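Phosphotriesterase homology protein (Escherichia coli, PDB 1BF6) hydrolyses phosphorylated glyceryl acetates, aromatic acetates and propionates, using two zinc ions per subunit, and probably acts on phosphoglycerol esters. Local coordinates at residues His11-Ser19 against Met58-Leu66; Gly81-Pro89 against Ile132-Phe140. All coordinates share one frame; numbering follows the deposited sequence.

In the fold
Contact 1 joins the chain leaving strand 7-12 to the loop leading into helix 62-72 of the TIM-barrel-type fold; contact 2 joins the loop after strand 75-80 to the start of helix 134-150. Neither is wholly buried. Contact 1, its centre about 13 Å from the centre of the chain, carries two zinc-binding histidines, and its other end is partly exposed; the centre of contact 2 lies about 16 Å from the same point. Their centres are about 19 Å apart, yet they touch: L18 CD1 is 3.7 Å from F87 CE2. Aromatic packing, metal ligation and backbone pairing mark contact 1, whereas contact 2 joins carboxylate and helix-capping bonds to apolar packing of F88 on L135 and V139.

Contact 1. Residues His11-Ser19 against Met58-Leu66; sequences HEHLHIDLS and MGRNAQFML. With ZN (zinc ion), chain C.
In the His-X-His metal site at the end of strand 7-12, H13 serves zinc and also meets the neighbouring loop: its CE1 lies 3.7 Å from M58 CE. H11 NE2 and H13 NE2 bind one zinc ion at 2.3 and 2.2 Å, E124 and D242 completing the site, while T54 holds H13 ND1. The bend of the M58 chain at CG-SD (chi3 82°) carries its methyl to H13 and also to I16 CD1. Beyond the metal, D17 N donates to M58 O in the carbonyl plane (2.9 Å, 160°). H15 fills the outer end. N61 CB sits over the centre of one face of its imidazole, 3.4 Å from the centroid, a CH-pi contact, and its ring edge meets the face of F64 with planes 65° apart. H15 ND1 gives G59 O a weak, bent bond (2.8 Å). With H15 cut back to an alanine, the space between N61 CB and the F64 face would probably be left unfilled, and G59 O would lose this weak donor. Water 1 bridges H15 O and N61 N. The paired metal histidines leading off a barrel strand are characteristic of the metallo-dependent hydrolase superfamily, here the phosphotriesterase family.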
loop_
_atom_site.group_PDB
_atom_site.type_symbol
_atom_site.label_atom_id
_atom_site.label_comp_id
_atom_site.label_asym_id
_atom_site.label_seq_id
_atom_site.Cartn_x
_atom_site.Cartn_y
_atom_site.Cartn_z
ATOM N N HIS A 11 0.005 -3.652 0.528
ATOM C CA HIS A 11 -0.896 -2.586 0.070
ATOM C C HIS A 11 -2.286 -3.117 -0.235
ATOM O O HIS A 11 -2.535 -3.622 -1.328
ATOM C CB HIS A 11 -0.329 -1.948 -1.193
ATOM C CG HIS A 11 -1.069 -0.721 -1.632
ATOM N ND1 HIS A 11 -0.504 0.540 -1.678
ATOM C CD2 HIS A 11 -2.359 -0.567 -2.032
ATOM C CE1 HIS A 11 -1.431 1.403 -2.094
ATOM N NE2 HIS A 11 -2.567 0.780 -2.320
ATOM N N GLU A 12 -3.191 -2.950 0.717
ATOM C CA GLU A 12 -4.557 -3.424 0.571
ATOM C C GLU A 12 -5.575 -2.460 1.158
ATOM O O GLU A 12 -5.232 -1.510 1.871
ATOM C CB GLU A 12 -4.726 -4.759 1.306
ATOM C CG GLU A 12 -3.844 -5.889 0.805
ATOM C CD GLU A 12 -4.069 -6.212 -0.652
ATOM O OE1 GLU A 12 -5.176 -5.960 -1.177
ATOM O OE2 GLU A 12 -3.129 -6.722 -1.286
ATOM N N HIS A 13 -6.838 -2.724 0.848
ATOM C CA HIS A 13 -7.944 -1.965 1.390
ATOM C C HIS A 13 -8.918 -2.981 1.932
ATOM O O HIS A 13 -9.239 -3.940 1.233
ATOM C CB HIS A 13 -8.635 -1.139 0.309
ATOM C CG HIS A 13 -7.767 -0.072 -0.258
ATOM N ND1 HIS A 13 -7.547 1.143 0.355
ATOM C CD2 HIS A 13 -6.974 -0.084 -1.354
ATOM C CE1 HIS A 13 -6.644 1.805 -0.362
ATOM N NE2 HIS A 13 -6.273 1.097 -1.405
ATOM N N LEU A 14 -9.301 -2.828 3.197
ATOM C CA LEU A 14 -10.282 -3.704 3.835
ATOM C C LEU A 14 -11.612 -2.958 3.905
ATOM O O LEU A 14 -12.688 -3.561 3.843
ATOM C CB LEU A 14 -9.819 -4.112 5.230
ATOM C CG LEU A 14 -8.508 -4.901 5.196
ATOM C CD1 LEU A 14 -8.187 -5.387 6.594
ATOM C CD2 LEU A 14 -8.642 -6.074 4.236
ATOM N N HIS A 15 -11.525 -1.642 4.095
ATOM C CA HIS A 15 -12.704 -0.808 4.125
ATOM C C HIS A 15 -12.366 0.525 3.487
ATOM O O HIS A 15 -11.662 1.355 4.067
ATOM C CB HIS A 15 -13.251 -0.594 5.534
ATOM C CG HIS A 15 -14.498 0.237 5.559
ATOM N ND1 HIS A 15 -14.517 1.557 5.164
ATOM C CD2 HIS A 15 -15.773 -0.073 5.896
ATOM C CE1 HIS A 15 -15.750 2.026 5.256
ATOM N NE2 HIS A 15 -16.531 1.057 5.699
ATOM N N ILE A 16 -12.842 0.688 2.261
ATOM C CA ILE A 16 -12.626 1.901 1.501
ATOM C C ILE A 16 -13.949 2.260 0.854
ATOM O O ILE A 16 -14.748 1.376 0.526
ATOM C CB ILE A 16 -11.520 1.724 0.424
ATOM C CG1 ILE A 16 -11.332 3.024 -0.355
ATOM C CG2 ILE A 16 -11.842 0.553 -0.513
ATOM C CD1 ILE A 16 -10.150 3.022 -1.294
ATOM N N ASP A 17 -14.206 3.559 0.736
ATOM C CA ASP A 17 -15.439 4.035 0.128
ATOM C C ASP A 17 -15.198 5.255 -0.749
ATOM O O ASP A 17 -15.171 6.385 -0.257
ATOM C CB ASP A 17 -16.490 4.354 1.204
ATOM C CG ASP A 17 -17.880 4.649 0.616
ATOM O OD1 ASP A 17 -18.032 4.665 -0.622
ATOM O OD2 ASP A 17 -18.829 4.856 1.400
ATOM N N LEU A 18 -15.000 5.009 -2.042
ATOM C CA LEU A 18 -14.808 6.066 -3.029
ATOM C C LEU A 18 -16.062 6.113 -3.915
ATOM O O LEU A 18 -16.027 6.641 -5.035
ATOM C CB LEU A 18 -13.582 5.787 -3.903
ATOM C CG LEU A 18 -12.209 5.723 -3.230
ATOM C CD1 LEU A 18 -11.135 5.725 -4.301
ATOM C CD2 LEU A 18 -12.026 6.908 -2.291
ATOM N N SER A 19 -17.168 5.572 -3.402
ATOM C CA SER A 19 -18.409 5.521 -4.163
ATOM C C SER A 19 -19.024 6.889 -4.424
ATOM O O SER A 19 -19.668 7.082 -5.454
ATOM C CB SER A 19 -19.427 4.581 -3.508
ATOM O OG SER A 19 -19.894 5.066 -2.262
ATOM N N MET A 58 -10.716 8.730 2.256
ATOM C CA MET A 58 -10.843 7.698 1.242
ATOM C C MET A 58 -11.938 6.763 1.765
ATOM O O MET A 58 -12.320 5.794 1.103
ATOM C CB MET A 58 -9.531 6.920 1.074
ATOM C CG MET A 58 -8.484 7.617 0.217
ATOM S SD MET A 58 -6.865 6.817 0.318
ATOM C CE MET A 58 -7.085 5.446 -0.874
ATOM N N GLY A 59 -12.450 7.062 2.954
ATOM C CA GLY A 59 -13.502 6.245 3.533
ATOM C C GLY A 59 -13.030 5.227 4.553
ATOM O O GLY A 59 -13.651 4.167 4.708
ATOM N N ARG A 60 -11.942 5.548 5.260
ATOM C CA ARG A 60 -11.401 4.659 6.284
ATOM C C ARG A 60 -12.431 4.414 7.386
ATOM O O ARG A 60 -13.275 5.267 7.671
ATOM C CB ARG A 60 -10.123 5.269 6.891
ATOM C CG ARG A 60 -9.375 4.373 7.909
ATOM C CD ARG A 60 -8.196 5.128 8.558
ATOM N NE ARG A 60 -8.680 6.217 9.408
ATOM C CZ ARG A 60 -8.037 7.366 9.617
ATOM N NH1 ARG A 60 -6.858 7.598 9.057
ATOM N NH2 ARG A 60 -8.619 8.314 10.338
ATOM N N ASN A 61 -12.347 3.244 8.010
ATOM C CA ASN A 61 -13.240 2.869 9.090
ATOM C C ASN A 61 -12.440 2.045 10.084
ATOM O O ASN A 61 -12.350 0.816 9.959
ATOM C CB ASN A 61 -14.408 2.044 8.550
ATOM C CG ASN A 61 -15.537 1.903 9.542
ATOM O OD1 ASN A 61 -16.701 1.989 9.159
ATOM N ND2 ASN A 61 -15.217 1.661 10.811
ATOM N N ALA A 62 -11.880 2.724 11.084
ATOM C CA ALA A 62 -11.072 2.077 12.109
ATOM C C ALA A 62 -11.806 0.960 12.851
ATOM O O ALA A 62 -11.235 -0.100 13.092
ATOM C CB ALA A 62 -10.545 3.125 13.109
ATOM N N GLN A 63 -13.075 1.178 13.184
ATOM C CA GLN A 63 -13.838 0.172 13.912
ATOM C C GLN A 63 -13.974 -1.123 13.111
ATOM O O GLN A 63 -13.806 -2.219 13.650
ATOM C CB GLN A 63 -15.214 0.704 14.303
ATOM C CG GLN A 63 -15.903 -0.165 15.318
ATOM C CD GLN A 63 -15.085 -0.332 16.581
ATOM O OE1 GLN A 63 -14.777 0.646 17.264
ATOM N NE2 GLN A 63 -14.711 -1.566 16.891
ATOM N N PHE A 64 -14.221 -0.971 11.814
ATOM C CA PHE A 64 -14.368 -2.092 10.890
ATOM C C PHE A 64 -13.090 -2.917 10.892
ATOM O O PHE A 64 -13.138 -4.151 10.882
ATOM C CB PHE A 64 -14.618 -1.539 9.488
ATOM C CG PHE A 64 -14.950 -2.584 8.458
ATOM C CD1 PHE A 64 -13.944 -3.313 7.829
ATOM C CD2 PHE A 64 -16.272 -2.785 8.064
ATOM C CE1 PHE A 64 -14.251 -4.223 6.818
ATOM C CE2 PHE A 64 -16.589 -3.689 7.056
ATOM C CZ PHE A 64 -15.582 -4.404 6.436
ATOM N N MET A 65 -11.947 -2.226 10.885
ATOM C CA MET A 65 -10.645 -2.895 10.894
ATOM C C MET A 65 -10.389 -3.582 12.238
ATOM O O MET A 65 -9.848 -4.691 12.276
ATOM C CB MET A 65 -9.524 -1.910 10.542
ATOM C CG MET A 65 -9.661 -1.311 9.136
ATOM S SD MET A 65 -8.251 -0.354 8.559
ATOM C CE MET A 65 -8.495 1.195 9.467
ATOM N N LEU A 66 -10.793 -2.933 13.332
ATOM C CA LEU A 66 -10.630 -3.499 14.672
ATOM C C LEU A 66 -11.460 -4.777 14.773
ATOM O O LEU A 66 -11.030 -5.769 15.379
ATOM C CB LEU A 66 -11.123 -2.519 15.746
ATOM C CG LEU A 66 -10.226 -1.331 16.120
ATOM C CD1 LEU A 66 -10.997 -0.393 17.046
ATOM C CD2 LEU A 66 -8.944 -1.837 16.791
HETATM ZN ZN ZN C . -4.695 1.388 -2.858
HETATM O O HOH W 1 -10.529 1.315 6.544
#

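Contact 2. Residues Gly81-Pro89 against Ile132-Phe140; sequences GYYQDAFFP and ITPLEEKVF
With CG of D85 swung opposite its own backbone N (chi1 -156°), the carboxylate faces the helix start, and T133 OG1, held between its backbone N and carbonyl carbon, donates to D85 OD1 at 2.8 Å, arriving 43° above the carboxylate plane. The same OG1 accepts from E136 N, and T133 N returns a bond to E136 OE1 (3.1 Å), the two reciprocal bonds of a capping box at the start of helix 134-150. E136 uses its other oxygen across the contact: D85 N donates to OE2 at 2.8 Å with a nearly straight N-H (168°), on the anti side, and S128 also bonds this oxygen. Water 2 donates to D85 OD1 and accepts from L135 N, adding a water-mediated link to the two direct bonds. Beside these polar groups F88 and L135 run alongside one another in opposed senses, F88 CE2 lying 3.7 Å from L135 CB. The F88 ring stands almost upright to the E136 carboxylate, and its CZ reaches V139 CG2 at 3.7 Å. Y82 CB packs on both V139 methyls. The loop also meets the zinc site, Y83 edge-to-face with the ring of ligand H157, so this contact ties that loop to helix 134-150. The D85 and E136 carboxylates, OD1 and OE2 4.8 Å apart, carry like charge, but the hydrogen bonds each accepts would probably offset their repulsion.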
loop_
_atom_site.group_PDB
_atom_site.type_symbol
_atom_site.label_atom_id
_atom_site.label_comp_id
_atom_site.label_asym_id
_atom_site.label_seq_id
_atom_site.Cartn_x
_atom_site.Cartn_y
_atom_site.Cartn_z
ATOM N N GLY A 81 -3.079 10.005 6.148
ATOM C CA GLY A 81 -2.577 10.788 5.030
ATOM C C GLY A 81 -3.672 11.356 4.146
ATOM O O GLY A 81 -4.830 11.435 4.554
ATOM N N TYR A 82 -3.276 11.818 2.968
ATOM C CA TYR A 82 -4.204 12.354 1.971
ATOM C C TYR A 82 -3.873 11.666 0.647
ATOM O O TYR A 82 -2.700 11.447 0.317
ATOM C CB TYR A 82 -4.117 13.883 1.880
ATOM C CG TYR A 82 -4.867 14.573 3.008
ATOM C CD1 TYR A 82 -4.241 14.846 4.231
ATOM C CD2 TYR A 82 -6.219 14.920 2.867
ATOM C CE1 TYR A 82 -4.940 15.436 5.283
ATOM C CE2 TYR A 82 -6.928 15.516 3.912
ATOM C CZ TYR A 82 -6.285 15.768 5.120
ATOM O OH TYR A 82 -6.996 16.306 6.173
ATOM N N TYR A 83 -4.921 11.340 -0.106
ATOM C CA TYR A 83 -4.823 10.587 -1.357
ATOM C C TYR A 83 -4.148 11.218 -2.579
ATOM O O TYR A 83 -2.962 11.014 -2.802
ATOM C CB TYR A 83 -6.215 10.051 -1.684
ATOM C CG TYR A 83 -6.272 8.961 -2.733
ATOM C CD1 TYR A 83 -5.182 8.131 -2.979
ATOM C CD2 TYR A 83 -7.433 8.772 -3.483
ATOM C CE1 TYR A 83 -5.246 7.144 -3.953
ATOM C CE2 TYR A 83 -7.512 7.792 -4.449
ATOM C CZ TYR A 83 -6.418 6.983 -4.687
ATOM O OH TYR A 83 -6.505 6.044 -5.686
ATOM N N GLN A 84 -4.921 11.861 -3.448
ATOM C CA GLN A 84 -4.377 12.523 -4.630
ATOM C C GLN A 84 -5.267 13.717 -4.962
ATOM O O GLN A 84 -6.371 13.850 -4.419
ATOM C CB GLN A 84 -4.242 11.581 -5.829
ATOM C CG GLN A 84 -5.493 10.834 -6.186
ATOM C CD GLN A 84 -5.330 10.051 -7.462
ATOM O OE1 GLN A 84 -4.997 10.608 -8.505
ATOM N NE2 GLN A 84 -5.563 8.747 -7.389
ATOM N N ASP A 85 -4.767 14.570 -5.843
ATOM C CA ASP A 85 -5.445 15.808 -6.218
ATOM C C ASP A 85 -6.953 15.756 -6.432
ATOM O O ASP A 85 -7.705 16.460 -5.747
ATOM C CB ASP A 85 -4.766 16.455 -7.414
ATOM C CG ASP A 85 -5.033 17.935 -7.473
ATOM O OD1 ASP A 85 -4.330 18.696 -6.768
ATOM O OD2 ASP A 85 -5.987 18.336 -8.170
ATOM N N ALA A 86 -7.392 14.871 -7.321
ATOM C CA ALA A 86 -8.812 14.742 -7.633
ATOM C C ALA A 86 -9.709 14.328 -6.469
ATOM O O ALA A 86 -10.903 14.627 -6.477
ATOM C CB ALA A 86 -8.994 13.798 -8.814
ATOM N N PHE A 87 -9.134 13.682 -5.451
ATOM C CA PHE A 87 -9.901 13.219 -4.297
ATOM C C PHE A 87 -9.732 14.034 -3.007
ATOM O O PHE A 87 -10.372 13.728 -1.997
ATOM C CB PHE A 87 -9.577 11.746 -4.000
ATOM C CG PHE A 87 -9.921 10.798 -5.121
ATOM C CD1 PHE A 87 -9.174 10.778 -6.295
ATOM C CD2 PHE A 87 -10.989 9.920 -4.995
ATOM C CE1 PHE A 87 -9.487 9.897 -7.332
ATOM C CE2 PHE A 87 -11.314 9.030 -6.030
ATOM C CZ PHE A 87 -10.561 9.023 -7.194
ATOM N N PHE A 88 -8.895 15.068 -3.030
ATOM C CA PHE A 88 -8.663 15.877 -1.822
ATOM C C PHE A 88 -9.872 16.678 -1.328
ATOM O O PHE A 88 -10.629 17.229 -2.134
ATOM C CB PHE A 88 -7.559 16.924 -2.049
ATOM C CG PHE A 88 -6.162 16.373 -2.176
ATOM C CD1 PHE A 88 -5.758 15.228 -1.478
ATOM C CD2 PHE A 88 -5.227 17.044 -2.970
ATOM C CE1 PHE A 88 -4.435 14.766 -1.573
ATOM C CE2 PHE A 88 -3.910 16.596 -3.073
ATOM C CZ PHE A 88 -3.510 15.451 -2.372
ATOM N N PRO A 89 -10.085 16.724 0.001
ATOM C CA PRO A 89 -11.208 17.512 0.527
ATOM C C PRO A 89 -10.759 18.971 0.299
ATOM O O PRO A 89 -9.572 19.228 0.047
ATOM C CB PRO A 89 -11.189 17.194 2.026
ATOM C CG PRO A 89 -10.559 15.840 2.094
ATOM C CD PRO A 89 -9.468 15.906 1.065
ATOM N N ILE A 132 2.986 16.011 -10.466
ATOM C CA ILE A 132 2.777 16.199 -9.038
ATOM C C ILE A 132 2.177 17.605 -8.977
ATOM O O ILE A 132 2.824 18.585 -9.365
ATOM C CB ILE A 132 4.095 16.149 -8.222
ATOM C CG1 ILE A 132 4.751 14.766 -8.362
ATOM C CG2 ILE A 132 3.810 16.465 -6.760
ATOM C CD1 ILE A 132 6.044 14.598 -7.574
ATOM N N THR A 133 0.914 17.687 -8.580
ATOM C CA THR A 133 0.220 18.975 -8.503
ATOM C C THR A 133 0.673 19.737 -7.246
ATOM O O THR A 133 1.260 19.151 -6.331
ATOM C CB THR A 133 -1.310 18.772 -8.399
ATOM O OG1 THR A 133 -1.632 18.261 -7.098
ATOM C CG2 THR A 133 -1.810 17.793 -9.472
ATOM N N PRO A 134 0.428 21.061 -7.199
ATOM C CA PRO A 134 0.818 21.852 -6.027
ATOM C C PRO A 134 0.244 21.290 -4.715
ATOM O O PRO A 134 0.935 21.265 -3.691
ATOM C CB PRO A 134 0.234 23.229 -6.350
ATOM C CG PRO A 134 0.436 23.323 -7.816
ATOM C CD PRO A 134 -0.003 21.938 -8.303
ATOM N N LEU A 135 -1.005 20.822 -4.732
ATOM C CA LEU A 135 -1.606 20.268 -3.520
ATOM C C LEU A 135 -0.974 18.936 -3.119
ATOM O O LEU A 135 -0.860 18.624 -1.936
ATOM C CB LEU A 135 -3.119 20.111 -3.669
ATOM C CG LEU A 135 -3.916 21.418 -3.757
ATOM C CD1 LEU A 135 -5.401 21.089 -3.881
ATOM C CD2 LEU A 135 -3.674 22.257 -2.506
ATOM N N GLU A 136 -0.614 18.128 -4.111
ATOM C CA GLU A 136 0.045 16.851 -3.834
ATOM C C GLU A 136 1.439 17.123 -3.246
ATOM O O GLU A 136 1.854 16.459 -2.295
ATOM C CB GLU A 136 0.137 16.023 -5.112
ATOM C CG GLU A 136 -1.187 15.352 -5.453
ATOM C CD GLU A 136 -1.276 14.872 -6.885
ATOM O OE1 GLU A 136 -0.318 15.045 -7.664
ATOM O OE2 GLU A 136 -2.332 14.314 -7.234
ATOM N N GLU A 137 2.146 18.109 -3.797
ATOM C CA GLU A 137 3.463 18.476 -3.288
ATOM C C GLU A 137 3.357 18.838 -1.807
ATOM O O GLU A 137 4.152 18.376 -0.986
ATOM C CB GLU A 137 4.047 19.656 -4.061
ATOM C CG GLU A 137 5.379 20.136 -3.472
ATOM C CD GLU A 137 5.969 21.318 -4.205
ATOM O OE1 GLU A 137 5.200 22.192 -4.669
ATOM O OE2 GLU A 137 7.206 21.388 -4.301
ATOM N N LYS A 138 2.348 19.643 -1.476
ATOM C CA LYS A 138 2.096 20.085 -0.104
ATOM C C LYS A 138 1.829 18.882 0.803
ATOM O O LYS A 138 2.322 18.819 1.934
ATOM C CB LYS A 138 0.891 21.023 -0.089
ATOM C CG LYS A 138 0.549 21.654 1.239
ATOM C CD LYS A 138 -0.773 22.406 1.079
ATOM C CE LYS A 138 -1.067 23.342 2.219
ATOM N NZ LYS A 138 -2.326 24.094 1.909
ATOM N N VAL A 139 1.034 17.928 0.312
ATOM C CA VAL A 139 0.754 16.732 1.106
ATOM C C VAL A 139 2.058 15.920 1.333
ATOM O O VAL A 139 2.307 15.449 2.435
ATOM C CB VAL A 139 -0.370 15.866 0.461
ATOM C CG1 VAL A 139 -0.403 14.458 1.091
ATOM C CG2 VAL A 139 -1.736 16.544 0.686
ATOM N N PHE A 140 2.880 15.778 0.300
ATOM C CA PHE A 140 4.144 15.061 0.438
ATOM C C PHE A 140 5.095 15.772 1.423
ATOM O O PHE A 140 5.822 15.119 2.176
ATOM C CB PHE A 140 4.805 14.862 -0.920
ATOM C CG PHE A 140 4.431 13.559 -1.587
ATOM C CD1 PHE A 140 3.155 13.368 -2.112
ATOM C CD2 PHE A 140 5.342 12.503 -1.645
ATOM C CE1 PHE A 140 2.782 12.140 -2.682
ATOM C CE2 PHE A 140 4.979 11.271 -2.216
ATOM C CZ PHE A 140 3.695 11.090 -2.734
HETATM O O HOH W 2 -3.016 21.233 -7.036
#